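Local coordinates for regulator of Ty1 transposition protein 107 (Saccharomyces cerevisiae, PDB 3T7K) that binds phosphorylated histone H2A through its C-terminal tandem BRCT repeats during DNA damage repair, at residues C[66-71]-C[235-240]; C[158-163]-C[227-232]; C[170-175]-C[180-185]; C[206-211]-C[248-253]. One frame throughout, in Å; residues are numbered along the deposited sequence.

Contact 1. Residues C[66-71]-C[235-240]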
loop_
_atom_site.group_PDB
_atom_site.type_symbol
_atom_site.label_atom_id
_atom_site.label_comp_id
_atom_site.label_asym_id
_atom_site.label_seq_id
_atom_site.Cartn_x
_atom_site.Cartn_y
_atom_site.Cartn_z
ATOM N N PRO C 66 -13.380 -23.733 1.985
ATOM C CA PRO C 66 -14.028 -24.691 2.888
ATOM C C PRO C 66 -13.108 -25.152 4.008
ATOM O O PRO C 66 -13.597 -25.486 5.089
ATOM C CB PRO C 66 -14.395 -25.859 1.963
ATOM C CG PRO C 66 -13.539 -25.679 0.753
ATOM C CD PRO C 66 -13.363 -24.202 0.593
ATOM N N LYS C 67 -11.797 -25.157 3.764
ATOM C CA LYS C 67 -10.817 -25.590 4.770
ATOM C C LYS C 67 -9.412 -25.191 4.344
ATOM O O LYS C 67 -9.198 -24.757 3.215
ATOM C CB LYS C 67 -10.867 -27.114 4.972
ATOM C CG LYS C 67 -10.606 -27.907 3.692
ATOM C CD LYS C 67 -10.642 -29.420 3.919
ATOM C CE LYS C 67 -9.441 -29.906 4.728
ATOM N NZ LYS C 67 -9.276 -31.390 4.642
ATOM N N ILE C 68 -8.453 -25.346 5.245
ATOM C CA ILE C 68 -7.056 -25.147 4.868
ATOM C C ILE C 68 -6.717 -26.014 3.660
ATOM O O ILE C 68 -6.861 -27.238 3.693
ATOM C CB ILE C 68 -6.096 -25.435 6.037
ATOM C CG1 ILE C 68 -6.342 -24.443 7.173
ATOM C CG2 ILE C 68 -4.649 -25.335 5.580
ATOM C CD1 ILE C 68 -5.392 -24.611 8.337
ATOM N N LEU C 69 -6.294 -25.368 2.578
ATOM C CA LEU C 69 -5.996 -26.069 1.331
ATOM C C LEU C 69 -4.602 -25.758 0.802
ATOM O O LEU C 69 -4.034 -24.693 1.073
ATOM C CB LEU C 69 -7.024 -25.719 0.256
ATOM C CG LEU C 69 -8.457 -26.191 0.479
ATOM C CD1 LEU C 69 -9.350 -25.639 -0.616
ATOM C CD2 LEU C 69 -8.525 -27.714 0.527
ATOM N N ARG C 70 -4.061 -26.693 0.027
ATOM C CA ARG C 70 -2.733 -26.532 -0.535
ATOM C C ARG C 70 -2.787 -25.958 -1.943
ATOM O O ARG C 70 -1.872 -26.173 -2.734
ATOM C CB ARG C 70 -2.001 -27.878 -0.545
ATOM C CG ARG C 70 -1.799 -28.464 0.849
ATOM C CD ARG C 70 -1.241 -29.870 0.790
ATOM N NE ARG C 70 -0.257 -30.083 1.842
ATOM C CZ ARG C 70 1.043 -30.233 1.618
ATOM N NH1 ARG C 70 1.512 -30.205 0.375
ATOM N NH2 ARG C 70 1.869 -30.410 2.637
ATOM N N THR C 71 -3.855 -25.236 -2.273
ATOM C CA THR C 71 -3.924 -24.614 -3.586
ATOM C C THR C 71 -2.964 -23.457 -3.627
ATOM O O THR C 71 -2.625 -22.907 -2.592
ATOM C CB THR C 71 -5.321 -24.034 -3.873
ATOM O OG1 THR C 71 -5.759 -23.274 -2.731
ATOM C CG2 THR C 71 -6.307 -25.148 -4.188
ATOM N N SER C 235 6.096 -24.432 6.400
ATOM C CA SER C 235 6.564 -23.114 6.822
ATOM C C SER C 235 5.501 -22.044 6.510
ATOM O O SER C 235 5.275 -21.151 7.308
ATOM C CB SER C 235 7.875 -22.747 6.133
ATOM O OG SER C 235 8.864 -23.738 6.351
ATOM N N ILE C 236 4.862 -22.148 5.350
ATOM C CA ILE C 236 3.875 -21.160 4.951
ATOM C C ILE C 236 2.638 -21.244 5.844
ATOM O O ILE C 236 2.165 -20.230 6.329
ATOM C CB ILE C 236 3.509 -21.292 3.472
ATOM C CG1 ILE C 236 4.709 -20.903 2.612
ATOM C CG2 ILE C 236 2.314 -20.395 3.123
ATOM C CD1 ILE C 236 4.613 -21.396 1.185
ATOM N N PHE C 237 2.145 -22.455 6.086
ATOM C CA PHE C 237 0.989 -22.656 6.965
ATOM C C PHE C 237 1.232 -22.157 8.374
ATOM O O PHE C 237 0.296 -21.774 9.060
ATOM C CB PHE C 237 0.604 -24.130 7.044
ATOM C CG PHE C 237 -0.066 -24.634 5.822
ATOM C CD1 PHE C 237 -0.631 -23.753 4.924
ATOM C CD2 PHE C 237 -0.124 -25.993 5.561
ATOM C CE1 PHE C 237 -1.252 -24.213 3.785
ATOM C CE2 PHE C 237 -0.739 -26.462 4.427
ATOM C CZ PHE C 237 -1.307 -25.568 3.535
ATOM N N HIS C 238 2.488 -22.193 8.812
ATOM C CA HIS C 238 2.857 -21.702 10.133
ATOM C C HIS C 238 3.393 -20.277 10.069
ATOM O O HIS C 238 3.724 -19.691 11.100
ATOM C CB HIS C 238 3.938 -22.601 10.745
ATOM C CG HIS C 238 3.454 -23.965 11.126
ATOM N ND1 HIS C 238 4.241 -25.090 11.025
ATOM C CD2 HIS C 238 2.264 -24.381 11.623
ATOM C CE1 HIS C 238 3.556 -26.144 11.430
ATOM N NE2 HIS C 238 2.354 -25.740 11.804
ATOM N N LEU C 239 3.510 -19.731 8.861
ATOM C CA LEU C 239 4.234 -18.474 8.656
ATOM C C LEU C 239 5.517 -18.403 9.495
ATOM O O LEU C 239 5.881 -17.351 10.025
ATOM C CB LEU C 239 3.335 -17.266 8.921
ATOM C CG LEU C 239 2.311 -17.069 7.802
ATOM C CD1 LEU C 239 1.524 -15.767 7.986
ATOM C CD2 LEU C 239 3.028 -17.071 6.478
ATOM N N ASN C 240 6.209 -19.534 9.597
ATOM C CA ASN C 240 7.482 -19.572 10.295
ATOM C C ASN C 240 8.353 -20.706 9.752
ATOM O O ASN C 240 7.874 -21.824 9.560
ATOM C CB ASN C 240 7.254 -19.780 11.783
ATOM C CG ASN C 240 8.552 -19.833 12.567
ATOM O OD1 ASN C 240 9.326 -18.877 12.558
ATOM N ND2 ASN C 240 8.788 -20.947 13.263
#
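The ring of Phe237 takes Ile68 over one face and the backbone of Leu69 at its edge, a small instance of how an aromatic side chain joins two domains through different sides. CG2 of Ile68 lies 4.1 Å from the centroid of the Phe237 ring, only 17° off the ring normal, which makes a CH-pi contact. The methyl is shifted toward the rim, and its closest ring atom is CZ of Phe237, 3.9 Å from Ile68 CG2. Near the ring plane, Leu69 O comes to 3.8 Å from Phe237 CZ, and Arg70 CG follows at 4.0 Å from the same carbon. The Arg70 guanidinium stands at 82° to the ring, so it does not stack on it. In Ile68 the CG1 branch turns beside the backbone N (chi1 -64°), leaving CG2 trans to that nitrogen and directed at the ring. With an alanine in place of Phe237, Ile68 CG2 would probably lose the surface it rests on, and a gap would be likely to open between the two domains. The ring also touches Leu75 of helix 72-77. Arg70 reaches on to Asn230 through a weak hydrogen bond, and its backbone N is bonded to an acidic side chain of the bound peptide; neighbouring Thr71 packs on the peptide's modified residue and caps helix 72-77. Phe237 lies in the last turn of helix 229-237, just ahead of a Schellman motif at Leu239. By joining a loop to a helix end, the contact belongs to the inter-domain interface of a tandem BRCT repeat, beside its phosphopeptide-binding site.

Contact 2. Residues C[158-163]-C[227-232]; sequences GSVLKA and VEWNWC
Leu161 and Val160 meet the six-membered ring of the Trp229 indole at its edge, and with them helix 154-163 packs against helix 229-237 in the second BRCT domain, where two helices share one side of the central sheet. The nearest CA atoms, of Leu161 and Cys232, are 8.0 Å apart, and the side chains fill the interval. Trp229 spans most of it: its CG is trans to the backbone N (chi1 168°), which carries the six-membered ring away from its own helix and leaves CZ3 and CH2 leading. Leu161 is extended at chi2 (177°) and slides past the indole in the opposite direction, with CD2 3.6 Å and CG 3.8 Å from CZ3 of Trp229. Val160 meets the indole at about a right angle. One of its methyls, CG1, is trans to the backbone N (chi1 167°) and rests 4.0 Å from Trp229 CH2. These carbons lie near the plane of the indole, at its edge, so this is rim packing and residues 158-163 use neither indole face. No hydrogen bond spans the buried interface. Replacing Leu161 by an alanine would probably open a gap against CZ3, leaving the indole freer to shift. Elsewhere, Val160 also touches Leu75 of helix 72-77 from the first BRCT domain, Leu161 and Cys232 both lean on Ile201 of the sheet, and Trp229 packs on an apolar side chain of the bound peptide. On the helix 229-237 side, Leu161 CD2 ends equidistant from two atoms of one residue, 4.0 Å from both CB and SG of Cys232.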
loop_
_atom_site.group_PDB
_atom_site.type_symbol
_atom_site.label_atom_id
_atom_site.label_comp_id
_atom_site.label_asym_id
_atom_site.label_seq_id
_atom_site.Cartn_x
_atom_site.Cartn_y
_atom_site.Cartn_z
ATOM N N GLY C 158 7.085 -21.747 -8.092
ATOM C CA GLY C 158 7.922 -20.563 -8.107
ATOM C C GLY C 158 7.158 -19.323 -7.687
ATOM O O GLY C 158 7.663 -18.494 -6.934
ATOM N N SER C 159 5.931 -19.200 -8.183
ATOM C CA SER C 159 5.123 -18.018 -7.941
ATOM C C SER C 159 4.738 -17.943 -6.470
ATOM O O SER C 159 4.826 -16.879 -5.864
ATOM C CB SER C 159 3.877 -18.027 -8.832
ATOM O OG SER C 159 3.167 -16.805 -8.704
ATOM N N VAL C 160 4.345 -19.080 -5.896
ATOM C CA VAL C 160 4.058 -19.176 -4.464
ATOM C C VAL C 160 5.259 -18.777 -3.592
ATOM O O VAL C 160 5.140 -17.977 -2.651
ATOM C CB VAL C 160 3.623 -20.603 -4.090
ATOM C CG1 VAL C 160 3.642 -20.787 -2.594
ATOM C CG2 VAL C 160 2.242 -20.908 -4.663
ATOM N N LEU C 161 6.427 -19.323 -3.916
ATOM C CA LEU C 161 7.628 -19.058 -3.126
ATOM C C LEU C 161 8.049 -17.600 -3.214
ATOM O O LEU C 161 8.558 -17.029 -2.257
ATOM C CB LEU C 161 8.787 -19.948 -3.594
ATOM C CG LEU C 161 8.663 -21.456 -3.338
ATOM C CD1 LEU C 161 9.864 -22.234 -3.923
ATOM C CD2 LEU C 161 8.535 -21.731 -1.854
ATOM N N LYS C 162 7.879 -16.999 -4.379
ATOM C CA LYS C 162 8.269 -15.611 -4.530
ATOM C C LYS C 162 7.257 -14.742 -3.787
ATOM O O LYS C 162 7.612 -13.696 -3.231
ATOM C CB LYS C 162 8.368 -15.228 -6.007
ATOM C CG LYS C 162 9.604 -15.781 -6.692
ATOM C CD LYS C 162 9.622 -15.450 -8.181
ATOM C CE LYS C 162 8.742 -16.408 -8.976
ATOM N NZ LYS C 162 8.800 -16.137 -10.444
ATOM N N ALA C 163 6.004 -15.187 -3.745
ATOM C CA ALA C 163 4.994 -14.426 -2.997
ATOM C C ALA C 163 5.398 -14.380 -1.537
ATOM O O ALA C 163 4.986 -13.487 -0.807
ATOM C CB ALA C 163 3.596 -15.038 -3.152
ATOM N N VAL C 227 15.701 -29.601 1.035
ATOM C CA VAL C 227 14.398 -29.920 1.605
ATOM C C VAL C 227 13.423 -30.399 0.543
ATOM O O VAL C 227 13.674 -30.263 -0.658
ATOM C CB VAL C 227 13.759 -28.677 2.265
ATOM C CG1 VAL C 227 14.626 -28.159 3.403
ATOM C CG2 VAL C 227 13.564 -27.607 1.212
ATOM N N GLU C 228 12.311 -30.969 0.993
ATOM C CA GLU C 228 11.199 -31.286 0.108
ATOM C C GLU C 228 10.242 -30.084 0.026
ATOM O O GLU C 228 10.275 -29.184 0.871
ATOM C CB GLU C 228 10.441 -32.511 0.624
ATOM C CG GLU C 228 11.329 -33.734 0.861
ATOM C CD GLU C 228 10.561 -34.978 1.286
ATOM O OE1 GLU C 228 10.513 -35.267 2.500
ATOM O OE2 GLU C 228 10.022 -35.671 0.398
ATOM N N TRP C 229 9.396 -30.075 -0.996
ATOM C CA TRP C 229 8.395 -29.022 -1.160
ATOM C C TRP C 229 7.575 -28.891 0.114
ATOM O O TRP C 229 7.306 -27.788 0.581
ATOM C CB TRP C 229 7.499 -29.323 -2.371
ATOM C CG TRP C 229 6.257 -28.463 -2.472
ATOM C CD1 TRP C 229 4.964 -28.898 -2.478
ATOM C CD2 TRP C 229 6.196 -27.029 -2.569
ATOM N NE1 TRP C 229 4.105 -27.831 -2.579
ATOM C CE2 TRP C 229 4.833 -26.674 -2.638
ATOM C CE3 TRP C 229 7.160 -26.018 -2.603
ATOM C CZ2 TRP C 229 4.406 -25.343 -2.739
ATOM C CZ3 TRP C 229 6.734 -24.692 -2.700
ATOM C CH2 TRP C 229 5.370 -24.372 -2.770
ATOM N N ASN C 230 7.203 -30.022 0.696
ATOM C CA ASN C 230 6.381 -30.017 1.903
ATOM C C ASN C 230 6.976 -29.189 3.031
ATOM O O ASN C 230 6.269 -28.771 3.933
ATOM C CB ASN C 230 6.164 -31.448 2.395
ATOM C CG ASN C 230 4.706 -31.804 2.518
ATOM O OD1 ASN C 230 4.033 -31.384 3.459
ATOM N ND2 ASN C 230 4.207 -32.588 1.568
ATOM N N TRP C 231 8.290 -28.988 3.002
ATOM C CA TRP C 231 8.969 -28.201 4.032
ATOM C C TRP C 231 8.565 -26.741 3.883
ATOM O O TRP C 231 8.407 -26.014 4.879
ATOM C CB TRP C 231 10.497 -28.352 3.881
ATOM C CG TRP C 231 11.366 -27.638 4.889
ATOM C CD1 TRP C 231 11.837 -28.137 6.083
ATOM C CD2 TRP C 231 11.900 -26.313 4.775
ATOM N NE1 TRP C 231 12.628 -27.204 6.705
ATOM C CE2 TRP C 231 12.680 -26.075 5.923
ATOM C CE3 TRP C 231 11.794 -25.303 3.813
ATOM C CZ2 TRP C 231 13.345 -24.871 6.134
ATOM C CZ3 TRP C 231 12.455 -24.103 4.025
ATOM C CH2 TRP C 231 13.217 -23.899 5.175
ATOM N N CYS C 232 8.405 -26.320 2.629
ATOM C CA CYS C 232 7.994 -24.953 2.317
ATOM C C CYS C 232 6.525 -24.747 2.640
ATOM O O CYS C 232 6.133 -23.671 3.075
ATOM C CB CYS C 232 8.202 -24.648 0.841
ATOM S SG CYS C 232 9.916 -24.814 0.312
#

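Contact 3. Residues C[170-175]-C[180-185]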
loop_
_atom_site.group_PDB
_atom_site.type_symbol
_atom_site.label_atom_id
_atom_site.label_comp_id
_atom_site.label_asym_id
_atom_site.label_seq_id
_atom_site.Cartn_x
_atom_site.Cartn_y
_atom_site.Cartn_z
ATOM N N ASN C 170 16.031 -20.458 -9.090
ATOM C CA ASN C 170 16.881 -21.019 -10.129
ATOM C C ASN C 170 16.466 -22.451 -10.401
ATOM O O ASN C 170 16.620 -23.315 -9.541
ATOM C CB ASN C 170 18.331 -20.986 -9.655
ATOM C CG ASN C 170 19.300 -21.544 -10.686
ATOM O OD1 ASN C 170 19.069 -21.451 -11.894
ATOM N ND2 ASN C 170 20.390 -22.144 -10.206
ATOM N N VAL C 171 15.935 -22.719 -11.585
ATOM C CA VAL C 171 15.491 -24.075 -11.891
ATOM C C VAL C 171 16.615 -24.967 -12.418
ATOM O O VAL C 171 17.361 -24.590 -13.325
ATOM C CB VAL C 171 14.335 -24.067 -12.888
ATOM C CG1 VAL C 171 13.871 -25.490 -13.160
ATOM C CG2 VAL C 171 13.189 -23.220 -12.333
ATOM N N LEU C 172 16.727 -26.158 -11.844
ATOM C CA LEU C 172 17.798 -27.069 -12.200
ATOM C C LEU C 172 17.232 -28.278 -12.917
ATOM O O LEU C 172 16.400 -29.000 -12.373
ATOM C CB LEU C 172 18.543 -27.526 -10.944
ATOM C CG LEU C 172 19.405 -26.509 -10.203
ATOM C CD1 LEU C 172 19.975 -27.131 -8.937
ATOM C CD2 LEU C 172 20.524 -26.000 -11.096
ATOM N N ARG C 173 17.662 -28.493 -14.153
ATOM C CA ARG C 173 17.380 -29.764 -14.794
ATOM C C ARG C 173 18.257 -30.764 -14.057
ATOM O O ARG C 173 19.473 -30.790 -14.239
ATOM C CB ARG C 173 17.700 -29.711 -16.289
ATOM C CG ARG C 173 19.073 -29.159 -16.617
ATOM C CD ARG C 173 18.991 -27.973 -17.558
ATOM N NE ARG C 173 20.308 -27.390 -17.785
ATOM C CZ ARG C 173 20.953 -26.650 -16.890
ATOM N NH1 ARG C 173 20.401 -26.409 -15.702
ATOM N NH2 ARG C 173 22.148 -26.156 -17.181
ATOM N N SER C 174 17.640 -31.552 -13.185
ATOM C CA SER C 174 18.387 -32.397 -12.258
ATOM C C SER C 174 19.409 -33.282 -12.965
ATOM O O SER C 174 20.593 -33.277 -12.631
ATOM C CB SER C 174 17.423 -33.263 -11.448
ATOM O OG SER C 174 17.939 -34.572 -11.280
ATOM N N LYS C 175 18.932 -34.041 -13.941
ATOM C CA LYS C 175 19.760 -34.982 -14.688
ATOM C C LYS C 175 21.000 -34.329 -15.306
ATOM O O LYS C 175 22.083 -34.907 -15.306
ATOM C CB LYS C 175 18.901 -35.630 -15.778
ATOM C CG LYS C 175 17.842 -34.673 -16.333
ATOM C CD LYS C 175 16.634 -35.411 -16.886
ATOM C CE LYS C 175 15.568 -34.430 -17.352
ATOM N NZ LYS C 175 14.324 -35.118 -17.803
ATOM N N GLU C 180 28.194 -25.420 -11.632
ATOM C CA GLU C 180 28.152 -24.024 -12.053
ATOM C C GLU C 180 26.717 -23.496 -12.219
ATOM O O GLU C 180 26.484 -22.288 -12.133
ATOM C CB GLU C 180 28.974 -23.812 -13.328
ATOM C CG GLU C 180 30.491 -23.910 -13.114
ATOM C CD GLU C 180 31.047 -25.326 -13.287
ATOM O OE1 GLU C 180 30.249 -26.287 -13.370
ATOM O OE2 GLU C 180 32.292 -25.476 -13.354
ATOM N N ASP C 181 25.763 -24.401 -12.441
ATOM C CA ASP C 181 24.347 -24.022 -12.550
ATOM C C ASP C 181 23.715 -23.669 -11.206
ATOM O O ASP C 181 22.678 -23.019 -11.156
ATOM C CB ASP C 181 23.530 -25.146 -13.194
ATOM C CG ASP C 181 23.979 -25.452 -14.611
ATOM O OD1 ASP C 181 24.338 -24.491 -15.335
ATOM O OD2 ASP C 181 23.988 -26.652 -14.990
ATOM N N ILE C 182 24.324 -24.118 -10.117
ATOM C CA ILE C 182 23.751 -23.883 -8.802
ATOM C C ILE C 182 24.049 -22.486 -8.306
ATOM O O ILE C 182 25.204 -22.086 -8.222
ATOM C CB ILE C 182 24.277 -24.892 -7.788
ATOM C CG1 ILE C 182 24.074 -26.312 -8.319
ATOM C CG2 ILE C 182 23.579 -24.708 -6.452
ATOM C CD1 ILE C 182 24.573 -27.375 -7.376
ATOM N N ILE C 183 23.000 -21.739 -7.965
ATOM C CA ILE C 183 23.177 -20.407 -7.399
ATOM C C ILE C 183 23.199 -20.442 -5.870
ATOM O O ILE C 183 22.508 -21.248 -5.247
ATOM C CB ILE C 183 22.094 -19.424 -7.905
ATOM C CG1 ILE C 183 20.744 -19.692 -7.239
ATOM C CG2 ILE C 183 21.953 -19.541 -9.421
ATOM C CD1 ILE C 183 19.695 -18.619 -7.544
ATOM N N PRO C 184 24.012 -19.575 -5.257
ATOM C CA PRO C 184 24.100 -19.509 -3.806
ATOM C C PRO C 184 22.931 -18.689 -3.252
ATOM O O PRO C 184 22.355 -17.868 -3.965
ATOM C CB PRO C 184 25.413 -18.761 -3.585
ATOM C CG PRO C 184 25.477 -17.821 -4.728
ATOM C CD PRO C 184 24.821 -18.528 -5.901
ATOM N N ASN C 185 22.581 -18.927 -1.999
ATOM C CA ASN C 185 21.568 -18.130 -1.340
ATOM C C ASN C 185 22.183 -16.835 -0.794
ATOM O O ASN C 185 22.608 -16.775 0.356
ATOM C CB ASN C 185 20.943 -18.937 -0.219
ATOM C CG ASN C 185 20.014 -18.118 0.625
ATOM O OD1 ASN C 185 19.261 -17.286 0.119
ATOM N ND2 ASN C 185 20.082 -18.326 1.931
#
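Asn170 meets Asp181 because its CG is trans to the backbone N (chi1 -179°), sending the amide across to the returning chain, while Arg173 curls back by a bend at chi2 (-124°) to reach the same residue's carboxylate. Asn170 ND2 gives a short hydrogen bond to the backbone O of Asp181, 2.6 Å at an N-H...O angle of 149°; the donor lies in the carbonyl plane and the acceptor close to the amide plane. The same nitrogen also bonds Asn145 OD1, so two acceptors fix the amide's rotation. Ile183 packs alongside, its CD1 3.5 Å from Asn170 CB. At the other end, Arg173 NH2 forms a salt bridge with Asp181 OD2 at 2.9 Å, the two flat groups turned well out of a common plane. OD2 is held a second time by the backbone N of Thr178. Between these polar ties, Leu172 CD2 lies 3.8 Å from Asp181 CB. The loop thus folds back along the outermost strand 168-172, Ile183 touching Cys143 of the adjacent strand 143-147, with Leu172 and Ile182 packed on Phe211 of helix 205-218.

Contact 4. Residues C[206-211]-C[248-253]; sequences SQVKKF and NVLYQK
Val208 sets its two methyls on consecutive residues of a strand, CG2 onto Leu250 and CG1 onto Tyr251, and so illustrates how one branched side chain can dock a helix on the border of a sheet. It has the most surface buried here. CG1 is trans to the backbone N (chi1 176°) and CG2 lies beside that nitrogen, an arrangement that spreads the methyls over both partners. Val208 CG2 is 3.9 Å from Leu250 CD1 and equally far from Leu250 CB, the two side chains meeting at about a right angle. Val208 CG1 touches Tyr251 at its CB, 4.0 Å away, so the valine meets the root of the side chain more closely than the phenol ring. That ring runs on along the helix instead, packing on Thr212, and its OH is hydrogen-bonded to Asn216 ND2. Ordinarily neighbouring strand residues point to opposite sides; here Leu250 and Tyr251 both direct CB at the helix. The reason is a classic beta bulge, in which the pair lies across from the single residue Ile226 of strand 224-227. The bulge thereby gives helix 205-218 two adjacent apolar footholds on strand 249-253, the antiparallel edge strand that extends the otherwise parallel BRCT sheet.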
loop_
_atom_site.group_PDB
_atom_site.type_symbol
_atom_site.label_atom_id
_atom_site.label_comp_id
_atom_site.label_asym_id
_atom_site.label_seq_id
_atom_site.Cartn_x
_atom_site.Cartn_y
_atom_site.Cartn_z
ATOM N N SER C 206 17.710 -39.475 -5.313
ATOM C CA SER C 206 18.677 -39.515 -6.402
ATOM C C SER C 206 19.258 -38.129 -6.631
ATOM O O SER C 206 20.342 -37.980 -7.206
ATOM C CB SER C 206 18.007 -40.000 -7.689
ATOM O OG SER C 206 17.683 -38.918 -8.548
ATOM N N GLN C 207 18.530 -37.111 -6.182
ATOM C CA GLN C 207 18.948 -35.735 -6.407
ATOM C C GLN C 207 19.780 -35.226 -5.238
ATOM O O GLN C 207 20.718 -34.449 -5.423
ATOM C CB GLN C 207 17.735 -34.838 -6.648
ATOM C CG GLN C 207 17.025 -35.120 -7.964
ATOM C CD GLN C 207 15.620 -34.546 -8.003
ATOM O OE1 GLN C 207 14.953 -34.424 -6.969
ATOM N NE2 GLN C 207 15.164 -34.187 -9.200
ATOM N N VAL C 208 19.439 -35.676 -4.035
ATOM C CA VAL C 208 20.211 -35.329 -2.862
ATOM C C VAL C 208 21.673 -35.776 -3.052
ATOM O O VAL C 208 22.606 -35.006 -2.819
ATOM C CB VAL C 208 19.605 -35.962 -1.589
ATOM C CG1 VAL C 208 20.472 -35.678 -0.381
ATOM C CG2 VAL C 208 18.173 -35.445 -1.357
ATOM N N LYS C 209 21.868 -37.015 -3.491
ATOM C CA LYS C 209 23.220 -37.542 -3.663
ATOM C C LYS C 209 24.005 -36.734 -4.684
ATOM O O LYS C 209 25.107 -36.277 -4.409
ATOM C CB LYS C 209 23.176 -39.014 -4.072
ATOM C CG LYS C 209 22.405 -39.891 -3.103
ATOM C CD LYS C 209 21.907 -41.147 -3.802
ATOM C CE LYS C 209 21.375 -42.167 -2.812
ATOM N NZ LYS C 209 20.564 -43.210 -3.497
ATOM N N LYS C 210 23.434 -36.553 -5.865
ATOM C CA LYS C 210 24.066 -35.735 -6.891
ATOM C C LYS C 210 24.500 -34.369 -6.367
ATOM O O LYS C 210 25.642 -33.957 -6.561
ATOM C CB LYS C 210 23.123 -35.545 -8.077
ATOM C CG LYS C 210 23.753 -34.783 -9.246
ATOM C CD LYS C 210 22.722 -34.427 -10.317
ATOM C CE LYS C 210 23.341 -33.572 -11.431
ATOM N NZ LYS C 210 23.667 -34.368 -12.652
ATOM N N PHE C 211 23.590 -33.661 -5.703
ATOM C CA PHE C 211 23.857 -32.272 -5.338
ATOM C C PHE C 211 24.847 -32.128 -4.197
ATOM O O PHE C 211 25.699 -31.247 -4.216
ATOM C CB PHE C 211 22.557 -31.523 -5.032
ATOM C CG PHE C 211 21.720 -31.274 -6.251
ATOM C CD1 PHE C 211 22.288 -30.735 -7.387
ATOM C CD2 PHE C 211 20.377 -31.607 -6.272
ATOM C CE1 PHE C 211 21.533 -30.517 -8.514
ATOM C CE2 PHE C 211 19.613 -31.387 -7.399
ATOM C CZ PHE C 211 20.195 -30.844 -8.525
ATOM N N ASN C 248 10.762 -33.176 6.722
ATOM C CA ASN C 248 10.934 -32.725 5.341
ATOM C C ASN C 248 12.322 -32.202 4.985
ATOM O O ASN C 248 12.543 -31.746 3.863
ATOM C CB ASN C 248 9.873 -31.681 4.965
ATOM C CG ASN C 248 8.469 -32.200 5.153
ATOM O OD1 ASN C 248 8.009 -33.070 4.397
ATOM N ND2 ASN C 248 7.772 -31.674 6.158
ATOM N N VAL C 249 13.253 -32.252 5.928
ATOM C CA VAL C 249 14.631 -31.904 5.613
ATOM C C VAL C 249 15.357 -33.163 5.152
ATOM O O VAL C 249 15.379 -34.162 5.864
ATOM C CB VAL C 249 15.341 -31.296 6.825
ATOM C CG1 VAL C 249 16.813 -31.015 6.510
ATOM C CG2 VAL C 249 14.617 -30.033 7.267
ATOM N N LEU C 250 15.932 -33.121 3.956
ATOM C CA LEU C 250 16.575 -34.301 3.403
ATOM C C LEU C 250 18.064 -34.353 3.701
ATOM O O LEU C 250 18.659 -35.434 3.757
ATOM C CB LEU C 250 16.337 -34.385 1.902
ATOM C CG LEU C 250 14.852 -34.325 1.544
ATOM C CD1 LEU C 250 14.671 -34.661 0.083
ATOM C CD2 LEU C 250 14.088 -35.303 2.428
ATOM N N TYR C 251 18.655 -33.180 3.895
ATOM C CA TYR C 251 20.087 -33.061 4.113
ATOM C C TYR C 251 20.410 -31.667 4.584
ATOM O O TYR C 251 19.927 -30.679 4.029
ATOM C CB TYR C 251 20.830 -33.348 2.806
ATOM C CG TYR C 251 22.329 -33.174 2.879
ATOM C CD1 TYR C 251 23.170 -34.276 3.015
ATOM C CD2 TYR C 251 22.907 -31.911 2.811
ATOM C CE1 TYR C 251 24.553 -34.125 3.077
ATOM C CE2 TYR C 251 24.278 -31.748 2.868
ATOM C CZ TYR C 251 25.096 -32.863 3.003
ATOM O OH TYR C 251 26.458 -32.711 3.063
ATOM N N GLN C 252 21.211 -31.562 5.630
ATOM C CA GLN C 252 21.730 -30.246 5.986
ATOM C C GLN C 252 23.131 -30.331 6.528
ATOM O O GLN C 252 23.509 -31.304 7.196
ATOM C CB GLN C 252 20.813 -29.490 6.939
ATOM C CG GLN C 252 20.440 -30.189 8.191
ATOM C CD GLN C 252 19.437 -29.373 9.005
ATOM O OE1 GLN C 252 19.380 -28.144 8.892
ATOM N NE2 GLN C 252 18.633 -30.057 9.810
ATOM N N LYS C 253 23.899 -29.299 6.217
ATOM C CA LYS C 253 25.294 -29.204 6.591
ATOM C C LYS C 253 25.407 -27.772 7.073
ATOM O O LYS C 253 25.250 -26.847 6.269
ATOM C CB LYS C 253 26.153 -29.427 5.333
ATOM C CG LYS C 253 27.666 -29.239 5.493
ATOM C CD LYS C 253 28.404 -29.617 4.175
ATOM C CE LYS C 253 29.898 -29.724 4.372
ATOM N NZ LYS C 253 30.480 -28.503 4.968
#

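Overall arrangement
Contact 2 is the buried core of the set, while contacts 1 and 4 are surface joints and contact 3 is only partly buried. Contacts 1 and 2 share helix 229-237 and touch through Ile236 and Val160, linking the interior of the second BRCT domain to its interface with the first. Contacts 3 and 4 meet on helix 205-218, where Leu172 packs on Phe211 and Lys210 probably bonds the O of Lys175, and they serve opposite edges of one sheet. Chemistry follows place: contacts 2 and 4 are wholly apolar, contact 1 is aromatic beside the peptide site, and contact 3 alone has a hydrogen bond and a salt bridge across its segments.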